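Local coordinates for PHO85 cyclin-10 (Saccharomyces cerevisiae, PDB 4KRD), which serves as the cyclin partner of the cyclin-dependent kinase PHO85, with which it phosphorylates and negatively regulates glycogen synthase, helping restrain glycogen accumulation, at residues 95-99 and 100-104; 105-108 and 109-113; 167-170 and 171-175; 197-200 and 201-205. All coordinates share one frame; numbering follows the deposited sequence.

Contact 1. Residues 95-99 and 100-104; sequences CEYQP and TVYLV
Tyr97 meets Val101 and Tyr102 where the chain turns into helix 99-113. Tyr97 CB rests 3.8 Å from Val101 CG2. With chi1 of Val101 at 169°, CG1 stands anti to the backbone N, which leaves CG2 beside that N and facing Tyr97. The two tyrosine side chains cross at about a right angle. The hydroxyl of Tyr102 comes in at the edge of the Tyr97 ring, in its plane, with Tyr102 OH 3.7 Å from Tyr97 CD2. Gln92 NE2 bonds this hydroxyl weakly. Cys95 CB lies on one face of the Tyr97 ring, toward its rim.

The backbone sets these groups in place. Val101 N gives a hydrogen bond to Gln98 O at 3.1 Å, with the donor above the carbonyl plane. Pro99 O accepts a sounder bond from Leu103 N at 3.1 Å, in the carbonyl plane, and a weak one from Tyr102 N. Leu103 CG also packs against this oxygen, 3.3 Å from Pro99 O. Pro99 has no N-H to offer, which costs little in the first turn of a helix. Just upstream, Glu96 leaves helix 84-95 with a positive phi.

Thr100 OG1 bonds the backbone of a chain of another protein. Around this first turn of a cyclin-fold helix, Tyr97 and Val101 lie against Thr145 of helix 130-148, Pro99 and Tyr102 against Ala39 of helix 36-54, and Leu103 against Leu192 of helix 189-203.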
loop_
_atom_site.group_PDB
_atom_site.type_symbol
_atom_site.label_atom_id
_atom_site.label_comp_id
_atom_site.label_asym_id
_atom_site.label_seq_id
_atom_site.Cartn_x
_atom_site.Cartn_y
_atom_site.Cartn_z
ATOM N N CYS B 95 -23.713 5.140 -2.077
ATOM C CA CYS B 95 -22.259 5.314 -2.131
ATOM C C CYS B 95 -21.694 5.526 -3.524
ATOM O O CYS B 95 -20.645 6.129 -3.672
ATOM C CB CYS B 95 -21.552 4.125 -1.489
ATOM S SG CYS B 95 -21.892 3.938 0.232
ATOM N N GLU B 96 -22.374 5.008 -4.543
ATOM C CA GLU B 96 -21.926 5.197 -5.922
ATOM C C GLU B 96 -20.461 4.794 -6.140
ATOM O O GLU B 96 -19.630 5.593 -6.585
ATOM C CB GLU B 96 -22.183 6.638 -6.377
ATOM C CG GLU B 96 -23.667 6.998 -6.444
ATOM C CD GLU B 96 -23.905 8.476 -6.754
ATOM O OE1 GLU B 96 -22.975 9.150 -7.254
ATOM O OE2 GLU B 96 -25.029 8.960 -6.493
ATOM N N TYR B 97 -20.157 3.534 -5.847
ATOM C CA TYR B 97 -18.805 3.018 -6.036
ATOM C C TYR B 97 -18.580 2.523 -7.455
ATOM O O TYR B 97 -19.531 2.212 -8.173
ATOM C CB TYR B 97 -18.532 1.868 -5.057
ATOM C CG TYR B 97 -18.457 2.297 -3.615
ATOM C CD1 TYR B 97 -17.622 3.332 -3.220
ATOM C CD2 TYR B 97 -19.209 1.654 -2.640
ATOM C CE1 TYR B 97 -17.544 3.724 -1.894
ATOM C CE2 TYR B 97 -19.138 2.036 -1.314
ATOM C CZ TYR B 97 -18.307 3.072 -0.948
ATOM O OH TYR B 97 -18.241 3.457 0.372
ATOM N N GLN B 98 -17.308 2.448 -7.834
ATOM C CA GLN B 98 -16.860 1.832 -9.078
ATOM C C GLN B 98 -17.012 0.334 -8.987
ATOM O O GLN B 98 -17.054 -0.211 -7.890
ATOM C CB GLN B 98 -15.381 2.139 -9.292
ATOM C CG GLN B 98 -15.098 3.570 -9.678
ATOM C CD GLN B 98 -15.507 3.863 -11.106
ATOM O OE1 GLN B 98 -16.557 4.462 -11.353
ATOM N NE2 GLN B 98 -14.683 3.430 -12.057
ATOM N N PRO B 99 -17.074 -0.345 -10.140
ATOM C CA PRO B 99 -17.209 -1.806 -10.143
ATOM C C PRO B 99 -16.037 -2.486 -9.443
ATOM O O PRO B 99 -16.216 -3.570 -8.889
ATOM C CB PRO B 99 -17.205 -2.158 -11.637
ATOM C CG PRO B 99 -17.666 -0.915 -12.320
ATOM C CD PRO B 99 -17.114 0.219 -11.501
ATOM N N THR B 100 -14.862 -1.855 -9.478
ATOM C CA THR B 100 -13.664 -2.381 -8.828
ATOM C C THR B 100 -13.880 -2.670 -7.343
ATOM O O THR B 100 -13.285 -3.593 -6.783
ATOM C CB THR B 100 -12.506 -1.383 -8.954
ATOM O OG1 THR B 100 -12.349 -1.021 -10.327
ATOM C CG2 THR B 100 -11.213 -1.999 -8.441
ATOM N N VAL B 101 -14.731 -1.879 -6.704
ATOM C CA VAL B 101 -14.981 -2.043 -5.279
ATOM C C VAL B 101 -15.620 -3.405 -4.987
ATOM O O VAL B 101 -15.220 -4.110 -4.056
ATOM C CB VAL B 101 -15.828 -0.880 -4.730
ATOM C CG1 VAL B 101 -16.314 -1.172 -3.315
ATOM C CG2 VAL B 101 -15.006 0.417 -4.782
ATOM N N TYR B 102 -16.585 -3.785 -5.817
ATOM C CA TYR B 102 -17.283 -5.044 -5.647
ATOM C C TYR B 102 -16.459 -6.247 -6.123
ATOM O O TYR B 102 -16.579 -7.337 -5.562
ATOM C CB TYR B 102 -18.670 -4.968 -6.303
ATOM C CG TYR B 102 -19.472 -3.822 -5.722
ATOM C CD1 TYR B 102 -19.886 -3.860 -4.397
ATOM C CD2 TYR B 102 -19.779 -2.697 -6.474
ATOM C CE1 TYR B 102 -20.591 -2.832 -3.841
ATOM C CE2 TYR B 102 -20.507 -1.649 -5.923
ATOM C CZ TYR B 102 -20.912 -1.733 -4.604
ATOM O OH TYR B 102 -21.632 -0.720 -4.011
ATOM N N LEU B 103 -15.607 -6.049 -7.125
ATOM C CA LEU B 103 -14.720 -7.126 -7.565
ATOM C C LEU B 103 -13.745 -7.483 -6.446
ATOM O O LEU B 103 -13.521 -8.658 -6.155
ATOM C CB LEU B 103 -13.948 -6.741 -8.829
ATOM C CG LEU B 103 -14.779 -6.294 -10.039
ATOM C CD1 LEU B 103 -13.880 -5.777 -11.169
ATOM C CD2 LEU B 103 -15.679 -7.423 -10.517
ATOM N N VAL B 104 -13.179 -6.464 -5.812
ATOM C CA VAL B 104 -12.287 -6.692 -4.676
ATOM C C VAL B 104 -13.061 -7.295 -3.496
ATOM O O VAL B 104 -12.570 -8.197 -2.811
ATOM C CB VAL B 104 -11.544 -5.396 -4.244
ATOM C CG1 VAL B 104 -10.875 -5.597 -2.897
ATOM C CG2 VAL B 104 -10.481 -4.979 -5.304
#

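Contact 2. Residues 105-108 and 109-113; sequences ATFL and IDTLF
Thr111 N bonds Phe107 O at 2.8 Å, the shortest hydrogen bond between 105-108 and 109-113. One residue earlier, Asp110 N bonds Thr106 O at 2.9 Å and the bond is straighter, with an N-H...O angle of 168°. Thr106 O is closely packed. Ile109 CG1 sits only 2.9 Å from Thr106 O, because chi1 of 62° puts CG1 between the backbone N and the carbonyl carbon. Asp110 OD2 lies 3.3 Å from Thr106 O as well. Asp110 OD2 and Thr106 O are both acceptors and buried, which may raise the carboxylate pKa.

All this belongs to helix 99-113, which runs near the middle of the helical cyclin fold. The Phe107 ring reaches the next turn obliquely. Its CE2 is 4.0 Å from Thr111 CB, and its plane is 83° from that of the Asp110 carboxylate. Thr111 CG2 packs on the backbone, 3.3 Å from Leu108 O.

The threonine hydroxyls have partners outside the two segments. Thr106 OG1 bonds Tyr102 O, one turn back, and Thr111 OG1 bonds Thr183 OG1 and Asn19 ND2. Phe107 packs on Ala194 of helix 189-203, while Ile109 and Leu112 pack on Met136 of helix 130-148.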
loop_
_atom_site.group_PDB
_atom_site.type_symbol
_atom_site.label_atom_id
_atom_site.label_comp_id
_atom_site.label_asym_id
_atom_site.label_seq_id
_atom_site.Cartn_x
_atom_site.Cartn_y
_atom_site.Cartn_z
ATOM N N ALA B 105 -14.270 -6.794 -3.256
ATOM C CA ALA B 105 -15.121 -7.347 -2.208
ATOM C C ALA B 105 -15.360 -8.825 -2.441
ATOM O O ALA B 105 -15.352 -9.639 -1.500
ATOM C CB ALA B 105 -16.457 -6.601 -2.148
ATOM N N THR B 106 -15.610 -9.173 -3.698
ATOM C CA THR B 106 -15.850 -10.566 -4.048
ATOM C C THR B 106 -14.603 -11.410 -3.802
ATOM O O THR B 106 -14.688 -12.521 -3.269
ATOM C CB THR B 106 -16.315 -10.724 -5.510
ATOM O OG1 THR B 106 -17.500 -9.952 -5.728
ATOM C CG2 THR B 106 -16.604 -12.207 -5.834
ATOM N N PHE B 107 -13.441 -10.881 -4.168
ATOM C CA PHE B 107 -12.215 -11.630 -3.955
ATOM C C PHE B 107 -11.913 -11.822 -2.476
ATOM O O PHE B 107 -11.345 -12.840 -2.088
ATOM C CB PHE B 107 -10.994 -11.000 -4.651
ATOM C CG PHE B 107 -9.772 -11.860 -4.542
ATOM C CD1 PHE B 107 -9.598 -12.941 -5.403
ATOM C CD2 PHE B 107 -8.831 -11.640 -3.544
ATOM C CE1 PHE B 107 -8.492 -13.774 -5.289
ATOM C CE2 PHE B 107 -7.722 -12.481 -3.415
ATOM C CZ PHE B 107 -7.554 -13.546 -4.292
ATOM N N LEU B 108 -12.277 -10.847 -1.645
ATOM C CA LEU B 108 -12.082 -10.987 -0.202
ATOM C C LEU B 108 -12.885 -12.178 0.346
ATOM O O LEU B 108 -12.383 -12.964 1.157
ATOM C CB LEU B 108 -12.441 -9.687 0.546
ATOM C CG LEU B 108 -11.543 -8.467 0.273
ATOM C CD1 LEU B 108 -12.035 -7.226 1.034
ATOM C CD2 LEU B 108 -10.087 -8.769 0.629
ATOM N N ILE B 109 -14.135 -12.319 -0.090
ATOM C CA ILE B 109 -14.909 -13.464 0.360
ATOM C C ILE B 109 -14.387 -14.773 -0.255
ATOM O O ILE B 109 -14.347 -15.800 0.423
ATOM C CB ILE B 109 -16.436 -13.273 0.147
ATOM C CG1 ILE B 109 -16.768 -13.106 -1.333
ATOM C CG2 ILE B 109 -16.951 -12.065 0.942
ATOM C CD1 ILE B 109 -18.272 -13.296 -1.627
ATOM N N ASP B 110 -13.973 -14.718 -1.524
ATOM C CA ASP B 110 -13.274 -15.822 -2.208
ATOM C C ASP B 110 -12.110 -16.335 -1.386
ATOM O O ASP B 110 -11.954 -17.525 -1.184
ATOM C CB ASP B 110 -12.662 -15.350 -3.542
ATOM C CG ASP B 110 -13.684 -15.212 -4.668
ATOM O OD1 ASP B 110 -14.715 -15.914 -4.645
ATOM O OD2 ASP B 110 -13.420 -14.410 -5.601
ATOM N N THR B 111 -11.251 -15.420 -0.936
ATOM C CA THR B 111 -10.042 -15.848 -0.263
ATOM C C THR B 111 -10.305 -16.288 1.178
ATOM O O THR B 111 -9.543 -17.070 1.752
ATOM C CB THR B 111 -8.920 -14.774 -0.372
ATOM O OG1 THR B 111 -7.654 -15.361 -0.043
ATOM C CG2 THR B 111 -9.213 -13.610 0.555
ATOM N N LEU B 112 -11.388 -15.796 1.769
ATOM C CA LEU B 112 -11.779 -16.270 3.091
ATOM C C LEU B 112 -12.301 -17.719 3.031
ATOM O O LEU B 112 -11.988 -18.556 3.897
ATOM C CB LEU B 112 -12.842 -15.342 3.696
ATOM C CG LEU B 112 -13.427 -15.692 5.072
ATOM C CD1 LEU B 112 -12.340 -15.999 6.113
ATOM C CD2 LEU B 112 -14.392 -14.598 5.573
ATOM N N PHE B 113 -13.096 -18.024 2.010
ATOM C CA PHE B 113 -13.851 -19.294 2.030
ATOM C C PHE B 113 -13.262 -20.407 1.159
ATOM O O PHE B 113 -13.593 -21.576 1.341
ATOM C CB PHE B 113 -15.326 -19.052 1.674
ATOM C CG PHE B 113 -16.084 -18.308 2.736
ATOM C CD1 PHE B 113 -16.477 -18.950 3.895
ATOM C CD2 PHE B 113 -16.376 -16.960 2.594
ATOM C CE1 PHE B 113 -17.153 -18.264 4.891
ATOM C CE2 PHE B 113 -17.059 -16.277 3.591
ATOM C CZ PHE B 113 -17.441 -16.935 4.740
#

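Contact 3. Residues 167-170 and 171-175; sequences RLLT and KLEVS
Two different first torsions bring Leu168 and Leu172 together. Leu168 has CG anti to its own backbone N, at chi1 180°. Leu172 has CG anti to the carbonyl carbon instead, at chi1 -66°. The two side chains then meet one helical turn apart and cross obliquely, with Leu168 CD1 4.0 Å from Leu172 CG. Leu172 CG also lies over the carbonyl of the turn before, 3.4 Å from Leu168 O. That same oxygen takes the backbone bond of Leu172 N at 2.8 Å, nearly along the C=O axis.

The next residue repeats the pattern with a charged side chain. Glu173 N bonds Leu169 O at 2.9 Å, and Glu173 CG passes 3.3 Å from that oxygen. Beyond CG the Glu173 chain is extended and runs back alongside the preceding turn, with OE1 3.8 Å from Thr170 CA. OE2 forms salt bridges with Lys146 and Arg142, and OE1 bonds the backbone of a chain of another protein. The basic partners would probably keep the acid ionised.

Thr170 OG1 bonds Lys166 O and also the backbone of that other chain. Val174 CG2 packs against Thr170 O at 3.4 Å. Arg167 NE and Lys171 NZ, of like charge, stand 6.4 Å apart. Outside the two segments, Arg167 NH1 pairs with an acidic side chain of the other protein.

Helix 166-180 of the cyclin fold thus turns leucines onto helices 130-148 and 155-162 and polar groups to a second protein. This is consistent with the kinase-binding side of a cyclin.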
loop_
_atom_site.group_PDB
_atom_site.type_symbol
_atom_site.label_atom_id
_atom_site.label_comp_id
_atom_site.label_asym_id
_atom_site.label_seq_id
_atom_site.Cartn_x
_atom_site.Cartn_y
_atom_site.Cartn_z
ATOM N N ARG B 167 -19.408 1.563 16.131
ATOM C CA ARG B 167 -18.635 0.603 16.909
ATOM C C ARG B 167 -18.672 -0.779 16.257
ATOM O O ARG B 167 -17.647 -1.448 16.141
ATOM C CB ARG B 167 -19.137 0.565 18.355
ATOM C CG ARG B 167 -18.824 -0.714 19.124
ATOM C CD ARG B 167 -19.033 -0.512 20.631
ATOM N NE ARG B 167 -18.020 0.366 21.231
ATOM C CZ ARG B 167 -18.131 1.689 21.368
ATOM N NH1 ARG B 167 -19.220 2.327 20.948
ATOM N NH2 ARG B 167 -17.145 2.384 21.931
ATOM N N LEU B 168 -19.852 -1.198 15.815
ATOM C CA LEU B 168 -19.980 -2.467 15.103
ATOM C C LEU B 168 -19.191 -2.467 13.786
ATOM O O LEU B 168 -18.506 -3.436 13.471
ATOM C CB LEU B 168 -21.454 -2.805 14.841
ATOM C CG LEU B 168 -21.707 -4.116 14.087
ATOM C CD1 LEU B 168 -21.114 -5.306 14.821
ATOM C CD2 LEU B 168 -23.189 -4.328 13.831
ATOM N N LEU B 169 -19.292 -1.383 13.027
ATOM C CA LEU B 169 -18.576 -1.259 11.758
ATOM C C LEU B 169 -17.075 -1.483 11.941
ATOM O O LEU B 169 -16.446 -2.225 11.189
ATOM C CB LEU B 169 -18.833 0.103 11.107
ATOM C CG LEU B 169 -18.148 0.349 9.754
ATOM C CD1 LEU B 169 -18.407 -0.782 8.760
ATOM C CD2 LEU B 169 -18.548 1.678 9.156
ATOM N N THR B 170 -16.511 -0.849 12.959
ATOM C CA THR B 170 -15.110 -1.038 13.279
ATOM C C THR B 170 -14.822 -2.497 13.611
ATOM O O THR B 170 -13.823 -3.055 13.156
ATOM C CB THR B 170 -14.682 -0.130 14.439
ATOM O OG1 THR B 170 -14.934 1.228 14.064
ATOM C CG2 THR B 170 -13.189 -0.316 14.768
ATOM N N LYS B 171 -15.680 -3.103 14.398
ATOM C CA LYS B 171 -15.512 -4.470 14.786
ATOM C C LYS B 171 -15.541 -5.414 13.582
ATOM O O LYS B 171 -14.816 -6.367 13.525
ATOM C CB LYS B 171 -16.579 -4.839 15.793
ATOM C CG LYS B 171 -16.455 -6.208 16.328
ATOM C CD LYS B 171 -17.579 -6.571 17.242
ATOM C CE LYS B 171 -17.369 -5.994 18.605
ATOM N NZ LYS B 171 -18.644 -5.680 19.345
ATOM N N LEU B 172 -16.403 -5.122 12.632
ATOM C CA LEU B 172 -16.518 -5.922 11.420
ATOM C C LEU B 172 -15.333 -5.749 10.460
ATOM O O LEU B 172 -14.851 -6.736 9.906
ATOM C CB LEU B 172 -17.838 -5.628 10.710
ATOM C CG LEU B 172 -19.092 -6.071 11.483
ATOM C CD1 LEU B 172 -20.329 -5.738 10.684
ATOM C CD2 LEU B 172 -19.031 -7.574 11.842
ATOM N N GLU B 173 -14.871 -4.515 10.256
ATOM C CA GLU B 173 -13.650 -4.288 9.462
ATOM C C GLU B 173 -12.496 -5.139 9.965
ATOM O O GLU B 173 -11.807 -5.787 9.188
ATOM C CB GLU B 173 -13.176 -2.833 9.542
ATOM C CG GLU B 173 -14.087 -1.805 8.943
ATOM C CD GLU B 173 -13.542 -0.387 9.149
ATOM O OE1 GLU B 173 -13.004 -0.097 10.234
ATOM O OE2 GLU B 173 -13.668 0.433 8.226
ATOM N N VAL B 174 -12.264 -5.095 11.273
ATOM C CA VAL B 174 -11.118 -5.769 11.857
ATOM C C VAL B 174 -11.297 -7.284 11.844
ATOM O O VAL B 174 -10.343 -8.014 11.647
ATOM C CB VAL B 174 -10.855 -5.290 13.296
ATOM C CG1 VAL B 174 -9.757 -6.119 13.942
ATOM C CG2 VAL B 174 -10.487 -3.817 13.305
ATOM N N SER B 175 -12.521 -7.749 12.068
ATOM C CA SER B 175 -12.786 -9.180 12.039
ATOM C C SER B 175 -12.458 -9.775 10.668
ATOM O O SER B 175 -11.835 -10.829 10.582
ATOM C CB SER B 175 -14.248 -9.474 12.403
ATOM O OG SER B 175 -14.528 -9.062 13.732
#

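Contact 4. Residues 197-200 and 201-205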
loop_
_atom_site.group_PDB
_atom_site.type_symbol
_atom_site.label_atom_id
_atom_site.label_comp_id
_atom_site.label_asym_id
_atom_site.label_seq_id
_atom_site.Cartn_x
_atom_site.Cartn_y
_atom_site.Cartn_z
ATOM N N LEU B 197 -13.569 -15.330 -12.564
ATOM C CA LEU B 197 -13.160 -16.672 -12.963
ATOM C C LEU B 197 -13.502 -17.739 -11.909
ATOM O O LEU B 197 -13.889 -18.863 -12.257
ATOM C CB LEU B 197 -11.671 -16.704 -13.337
ATOM C CG LEU B 197 -11.248 -15.680 -14.405
ATOM C CD1 LEU B 197 -9.752 -15.752 -14.692
ATOM C CD2 LEU B 197 -12.049 -15.844 -15.696
ATOM N N LEU B 198 -13.378 -17.400 -10.626
ATOM C CA LEU B 198 -13.739 -18.354 -9.566
ATOM C C LEU B 198 -15.248 -18.601 -9.506
ATOM O O LEU B 198 -15.695 -19.703 -9.189
ATOM C CB LEU B 198 -13.231 -17.886 -8.194
ATOM C CG LEU B 198 -11.710 -17.821 -8.028
ATOM C CD1 LEU B 198 -11.319 -16.994 -6.806
ATOM C CD2 LEU B 198 -11.106 -19.223 -7.956
ATOM N N LEU B 199 -16.022 -17.560 -9.783
ATOM C CA LEU B 199 -17.472 -17.671 -9.819
ATOM C C LEU B 199 -17.898 -18.609 -10.947
ATOM O O LEU B 199 -18.798 -19.431 -10.776
ATOM C CB LEU B 199 -18.087 -16.293 -10.042
ATOM C CG LEU B 199 -19.570 -16.276 -10.388
ATOM C CD1 LEU B 199 -20.373 -16.863 -9.237
ATOM C CD2 LEU B 199 -20.030 -14.866 -10.715
ATOM N N ASN B 200 -17.250 -18.476 -12.101
ATOM C CA ASN B 200 -17.513 -19.375 -13.225
ATOM C C ASN B 200 -17.191 -20.820 -12.869
ATOM O O ASN B 200 -17.975 -21.729 -13.159
ATOM C CB ASN B 200 -16.756 -18.930 -14.489
ATOM C CG ASN B 200 -17.327 -17.652 -15.089
ATOM O OD1 ASN B 200 -18.388 -17.180 -14.682
ATOM N ND2 ASN B 200 -16.632 -17.093 -16.063
ATOM N N GLU B 201 -16.049 -21.032 -12.221
ATOM C CA GLU B 201 -15.661 -22.373 -11.793
ATOM C C GLU B 201 -16.653 -22.973 -10.786
ATOM O O GLU B 201 -17.041 -24.132 -10.909
ATOM C CB GLU B 201 -14.231 -22.375 -11.235
ATOM C CG GLU B 201 -13.652 -23.767 -10.976
ATOM C CD GLU B 201 -12.183 -23.727 -10.589
ATOM O OE1 GLU B 201 -11.615 -22.616 -10.535
ATOM O OE2 GLU B 201 -11.600 -24.800 -10.334
ATOM N N LEU B 202 -17.074 -22.189 -9.800
ATOM C CA LEU B 202 -18.048 -22.672 -8.822
ATOM C C LEU B 202 -19.369 -22.987 -9.507
ATOM O O LEU B 202 -19.988 -24.032 -9.281
ATOM C CB LEU B 202 -18.305 -21.608 -7.766
ATOM C CG LEU B 202 -17.243 -21.429 -6.691
ATOM C CD1 LEU B 202 -17.517 -20.149 -5.913
ATOM C CD2 LEU B 202 -17.246 -22.640 -5.788
ATOM N N ARG B 203 -19.793 -22.044 -10.332
ATOM C CA ARG B 203 -21.013 -22.146 -11.098
ATOM C C ARG B 203 -21.052 -23.490 -11.819
ATOM O O ARG B 203 -22.085 -24.148 -11.861
ATOM C CB ARG B 203 -21.071 -20.980 -12.091
ATOM C CG ARG B 203 -22.429 -20.688 -12.668
ATOM C CD ARG B 203 -22.650 -19.182 -12.776
ATOM N NE ARG B 203 -21.694 -18.512 -13.651
ATOM C CZ ARG B 203 -21.731 -17.208 -13.916
ATOM N NH1 ARG B 203 -22.672 -16.450 -13.371
ATOM N NH2 ARG B 203 -20.835 -16.657 -14.725
ATOM N N SER B 204 -19.907 -23.902 -12.352
ATOM C CA SER B 204 -19.815 -25.128 -13.133
ATOM C C SER B 204 -19.947 -26.413 -12.317
ATOM O O SER B 204 -20.118 -27.495 -12.888
ATOM C CB SER B 204 -18.504 -25.151 -13.918
ATOM O OG SER B 204 -17.447 -25.617 -13.101
ATOM N N PHE B 205 -19.887 -26.327 -11.005
ATOM C CA PHE B 205 -20.041 -27.520 -10.202
ATOM C C PHE B 205 -21.391 -27.607 -9.574
ATOM O O PHE B 205 -21.786 -28.627 -9.125
ATOM C CB PHE B 205 -19.023 -27.574 -9.080
ATOM C CG PHE B 205 -17.616 -27.553 -9.530
ATOM C CD1 PHE B 205 -17.218 -28.227 -10.643
ATOM C CD2 PHE B 205 -16.690 -26.845 -8.825
ATOM C CE1 PHE B 205 -15.923 -28.178 -11.029
ATOM C CE2 PHE B 205 -15.422 -26.806 -9.207
ATOM C CZ PHE B 205 -15.029 -27.468 -10.296
#
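This is a local contact of residues three and four apart near the C-terminal end of the modelled chain, on the last turns of helix 189-203. It runs from a buried side of leucines to an outer side where Asn200 and Arg203 meet. Asn200 and Arg203 lie side by side and point the same way, their amide and guanidinium planes 23° apart. Arg203 NH2 approaches Asn200 OD1, but the bond is weak, with an N-H...O angle of 124°, and it is too short to be taken at face value.

Leu199 supports the guanidinium from one face. Its CG sits over the centre of the group, and Leu199 CD2 is 4.1 Å from Arg203 NH1. Arg203 is bent at chi2 and chi3, which folds the group back along the helix over Leu199. Arg203 N bonds Leu199 O at 2.8 Å, and Arg203 CB presses close to that oxygen, 3.0 Å from Leu199 O. Further along, Ser204 OG donates to Glu201 O at 2.7 Å, and Ser204 N bonds Asn200 O at 3.0 Å.

On the inner side Leu199 touches Thr46 of helix 36-54, and Leu198 and Leu202 pack on Leu122 of strand 122-124. Both charges have partners beyond the helix: Arg203 NH1 pairs with Glu45, and Glu201 OE1 with Arg116. The orientation of the guanidinium therefore probably owes more to Glu45 and the leucine beneath it than to the amide oxygen.

Contacts 1 and 2 follow each other on helix 99-113, with centres 14 Å apart. Contact 1 opens the helix near a second protein; contact 2 lies deeper, its centre about 4 Å from the centre of the chain. Contact 4 packs against contact 2, where Asp110 OD2 comes 3.5 Å from Leu198 CD1. Contact 3 touches none of the others. Its nearest atoms are about 9 Å from those of contact 1 and about 7 Å from those of contact 2. Contacts 3 and 4 lie on opposite sides of the chain's centre, with centres 30 Å apart. Contacts 1 and 3 both reach another protein, plausibly the kinase partner, whereas contacts 2 and 4 do not.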